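Local coordinates for protein dihydrodipicolinate synthase (Bacillus clausii KSM-K16, PDB 3E96) that probably acts as a 4-hydroxy-tetrahydrodipicolinate synthase, a lyase of the DapA family that works through a Schiff base with its substrate, at residues T212-P220 with I264-Q273. Sequence-based numbering, arbitrary orientation.
Sequences TSGLVNLLP and IKEAMEMLRQ
Leu218 meets helix 262-270 and its end with both methyl branches: CD1 lies 4.1 Å from Ala267 CB and 4.0 Å from Leu271 CD1, just past the helix end, while CD2 packs on Ile264 CG2. With CG between the backbone N and the carbonyl carbon (chi1 56°), the methyls diverge toward these partners. At the root of the same side chain, Leu218 CB rests 3.9 Å from Met268 CG; the Met268 chain runs on extended (chi2 177°), carrying SD to 3.8 Å from Asn217 CB. Beyond the helix, Gln273 NE2 donates to Leu218 O at 3.2 Å, nearly straight (175°), on a carbonyl lone pair and in the plane of its own amide. The other amide atom, Gln273 OE1, is buried 3.3 Å from Leu218 CB without a polar partner. In this TIM barrel the contact joins the loop after the eighth strand, 210-213, to helix 262-270 in the C-terminal helical region. Replacing Gln273 by an alanine is likely to leave Leu218 O without this donor and to open a gap beside Leu218 CB. A Schellman motif ends the helix and positions Gln273: its N bonds Met268 O at 2.8 Å, and Arg272, the C-prime residue at positive phi, bonds Glu269 O through its N. Ser213 OG accepts from Val216 N in an ST motif and also bonds Glu197. Ile264, whose CD1 lies 3.7 Å from Gly214 O, also neighbours Thr56, a predicted pyruvate-binding residue.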
loop_
_atom_site.group_PDB
_atom_site.type_symbol
_atom_site.label_atom_id
_atom_site.label_comp_id
_atom_site.label_asym_id
_atom_site.label_seq_id
_atom_site.Cartn_x
_atom_site.Cartn_y
_atom_site.Cartn_z
ATOM N N THR B 212 -8.812 18.309 4.467
ATOM C CA THR B 212 -9.007 17.725 3.147
ATOM C C THR B 212 -10.485 17.421 2.993
ATOM O O THR B 212 -11.217 17.343 3.982
ATOM C CB THR B 212 -8.215 16.420 2.987
ATOM O OG1 THR B 212 -8.584 15.507 4.028
ATOM C CG2 THR B 212 -6.723 16.696 3.051
ATOM N N SER B 213 -10.935 17.242 1.757
ATOM C CA SER B 213 -12.344 16.956 1.541
ATOM C C SER B 213 -12.612 16.224 0.239
ATOM O O SER B 213 -12.080 16.593 -0.809
ATOM C CB SER B 213 -13.153 18.257 1.560
ATOM O OG SER B 213 -14.507 18.016 1.208
ATOM N N GLY B 214 -13.426 15.175 0.327
ATOM C CA GLY B 214 -13.816 14.423 -0.851
ATOM C C GLY B 214 -15.234 14.873 -1.162
ATOM O O GLY B 214 -15.732 14.743 -2.279
ATOM N N LEU B 215 -15.889 15.418 -0.145
ATOM C CA LEU B 215 -17.254 15.907 -0.279
ATOM C C LEU B 215 -17.361 16.999 -1.349
ATOM O O LEU B 215 -18.403 17.142 -1.992
ATOM C CB LEU B 215 -17.746 16.449 1.073
ATOM C CG LEU B 215 -19.143 17.075 1.152
ATOM C CD1 LEU B 215 -20.188 16.057 0.726
ATOM C CD2 LEU B 215 -19.416 17.538 2.577
ATOM N N VAL B 216 -16.286 17.759 -1.553
ATOM C CA VAL B 216 -16.305 18.830 -2.549
ATOM C C VAL B 216 -16.600 18.333 -3.965
ATOM O O VAL B 216 -16.984 19.121 -4.829
ATOM C CB VAL B 216 -14.974 19.622 -2.580
ATOM C CG1 VAL B 216 -14.763 20.338 -1.249
ATOM C CG2 VAL B 216 -13.816 18.689 -2.879
ATOM N N ASN B 217 -16.423 17.034 -4.205
ATOM C CA ASN B 217 -16.698 16.480 -5.530
ATOM C C ASN B 217 -18.168 16.589 -5.914
ATOM O O ASN B 217 -18.498 16.619 -7.099
ATOM C CB ASN B 217 -16.276 15.011 -5.618
ATOM C CG ASN B 217 -14.772 14.841 -5.708
ATOM O OD1 ASN B 217 -14.105 14.529 -4.714
ATOM N ND2 ASN B 217 -14.230 15.057 -6.895
ATOM N N LEU B 218 -19.052 16.632 -4.920
ATOM C CA LEU B 218 -20.478 16.739 -5.200
ATOM C C LEU B 218 -21.145 17.955 -4.566
ATOM O O LEU B 218 -22.036 18.553 -5.168
ATOM C CB LEU B 218 -21.220 15.472 -4.752
ATOM C CG LEU B 218 -21.095 15.011 -3.294
ATOM C CD1 LEU B 218 -22.301 14.155 -2.922
ATOM C CD2 LEU B 218 -19.790 14.230 -3.107
ATOM N N LEU B 219 -20.710 18.324 -3.363
ATOM C CA LEU B 219 -21.306 19.445 -2.638
ATOM C C LEU B 219 -20.257 20.336 -1.982
ATOM O O LEU B 219 -20.171 20.410 -0.756
ATOM C CB LEU B 219 -22.255 18.901 -1.568
ATOM C CG LEU B 219 -23.392 18.022 -2.099
ATOM C CD1 LEU B 219 -24.000 17.189 -0.981
ATOM C CD2 LEU B 219 -24.441 18.916 -2.745
ATOM N N PRO B 220 -19.461 21.046 -2.791
ATOM C CA PRO B 220 -18.419 21.926 -2.260
ATOM C C PRO B 220 -18.906 23.012 -1.305
ATOM O O PRO B 220 -18.162 23.438 -0.424
ATOM C CB PRO B 220 -17.770 22.494 -3.523
ATOM C CG PRO B 220 -18.891 22.486 -4.516
ATOM C CD PRO B 220 -19.546 21.153 -4.259
ATOM N N ILE B 264 -18.923 8.213 -3.048
ATOM C CA ILE B 264 -18.901 9.535 -3.667
ATOM C C ILE B 264 -19.372 9.454 -5.123
ATOM O O ILE B 264 -20.218 10.244 -5.563
ATOM C CB ILE B 264 -17.475 10.147 -3.637
ATOM C CG1 ILE B 264 -17.106 10.535 -2.204
ATOM C CG2 ILE B 264 -17.404 11.374 -4.540
ATOM C CD1 ILE B 264 -15.698 11.081 -2.059
ATOM N N LYS B 265 -18.831 8.493 -5.867
ATOM C CA LYS B 265 -19.194 8.341 -7.273
ATOM C C LYS B 265 -20.647 7.967 -7.522
ATOM O O LYS B 265 -21.276 8.495 -8.443
ATOM C CB LYS B 265 -18.263 7.332 -7.956
ATOM C CG LYS B 265 -16.849 7.882 -8.168
ATOM C CD LYS B 265 -15.985 6.978 -9.041
ATOM C CE LYS B 265 -14.635 7.638 -9.321
ATOM N NZ LYS B 265 -13.680 6.734 -10.041
ATOM N N GLU B 266 -21.194 7.066 -6.717
ATOM C CA GLU B 266 -22.586 6.685 -6.926
ATOM C C GLU B 266 -23.521 7.793 -6.448
ATOM O O GLU B 266 -24.625 7.947 -6.970
ATOM C CB GLU B 266 -22.882 5.348 -6.247
ATOM C CG GLU B 266 -22.148 4.203 -6.939
ATOM C CD GLU B 266 -22.752 2.839 -6.684
ATOM O OE1 GLU B 266 -23.954 2.763 -6.342
ATOM O OE2 GLU B 266 -22.024 1.837 -6.850
ATOM N N ALA B 267 -23.070 8.586 -5.481
ATOM C CA ALA B 267 -23.870 9.705 -4.992
ATOM C C ALA B 267 -23.892 10.789 -6.079
ATOM O O ALA B 267 -24.946 11.370 -6.369
ATOM C CB ALA B 267 -23.271 10.262 -3.706
ATOM N N MET B 268 -22.728 11.052 -6.675
ATOM C CA MET B 268 -22.611 12.052 -7.743
ATOM C C MET B 268 -23.524 11.676 -8.912
ATOM O O MET B 268 -24.240 12.529 -9.449
ATOM C CB MET B 268 -21.158 12.156 -8.256
ATOM C CG MET B 268 -20.144 12.751 -7.264
ATOM S SD MET B 268 -18.417 12.779 -7.853
ATOM C CE MET B 268 -17.950 11.149 -7.603
ATOM N N GLU B 269 -23.496 10.404 -9.308
ATOM C CA GLU B 269 -24.326 9.940 -10.420
ATOM C C GLU B 269 -25.814 10.129 -10.116
ATOM O O GLU B 269 -26.595 10.497 -11.005
ATOM C CB GLU B 269 -24.039 8.467 -10.729
ATOM C CG GLU B 269 -22.713 8.208 -11.462
ATOM C CD GLU B 269 -22.696 8.741 -12.888
ATOM O OE1 GLU B 269 -23.769 8.779 -13.532
ATOM O OE2 GLU B 269 -21.603 9.101 -13.380
ATOM N N MET B 270 -26.212 9.876 -8.873
ATOM C CA MET B 270 -27.607 10.057 -8.486
ATOM C C MET B 270 -27.997 11.531 -8.599
ATOM O O MET B 270 -29.155 11.852 -8.863
ATOM C CB MET B 270 -27.847 9.571 -7.054
ATOM C CG MET B 270 -28.077 8.076 -6.932
ATOM S SD MET B 270 -28.681 7.600 -5.292
ATOM C CE MET B 270 -30.328 8.188 -5.355
ATOM N N LEU B 271 -27.029 12.423 -8.400
ATOM C CA LEU B 271 -27.285 13.860 -8.490
ATOM C C LEU B 271 -27.025 14.359 -9.907
ATOM O O LEU B 271 -26.888 15.566 -10.147
ATOM C CB LEU B 271 -26.393 14.620 -7.504
ATOM C CG LEU B 271 -26.594 14.295 -6.022
ATOM C CD1 LEU B 271 -25.531 15.020 -5.198
ATOM C CD2 LEU B 271 -27.992 14.706 -5.579
ATOM N N ARG B 272 -26.955 13.413 -10.837
ATOM C CA ARG B 272 -26.719 13.694 -12.246
ATOM C C ARG B 272 -25.399 14.394 -12.532
ATOM O O ARG B 272 -25.294 15.195 -13.462
ATOM C CB ARG B 272 -27.890 14.494 -12.829
ATOM C CG ARG B 272 -29.181 13.691 -12.873
ATOM C CD ARG B 272 -30.374 14.531 -13.299
ATOM N NE ARG B 272 -31.612 13.756 -13.243
ATOM C CZ ARG B 272 -31.927 12.774 -14.085
ATOM N NH1 ARG B 272 -31.095 12.439 -15.062
ATOM N NH2 ARG B 272 -33.075 12.120 -13.943
ATOM N N GLN B 273 -24.393 14.088 -11.718
ATOM C CA GLN B 273 -23.055 14.634 -11.899
ATOM C C GLN B 273 -22.261 13.453 -12.459
ATOM O O GLN B 273 -22.437 12.317 -12.008
ATOM C CB GLN B 273 -22.474 15.096 -10.558
ATOM C CG GLN B 273 -23.336 16.135 -9.841
ATOM C CD GLN B 273 -22.755 16.552 -8.496
ATOM O OE1 GLN B 273 -21.943 15.835 -7.912
ATOM N NE2 GLN B 273 -23.184 17.707 -7.994
#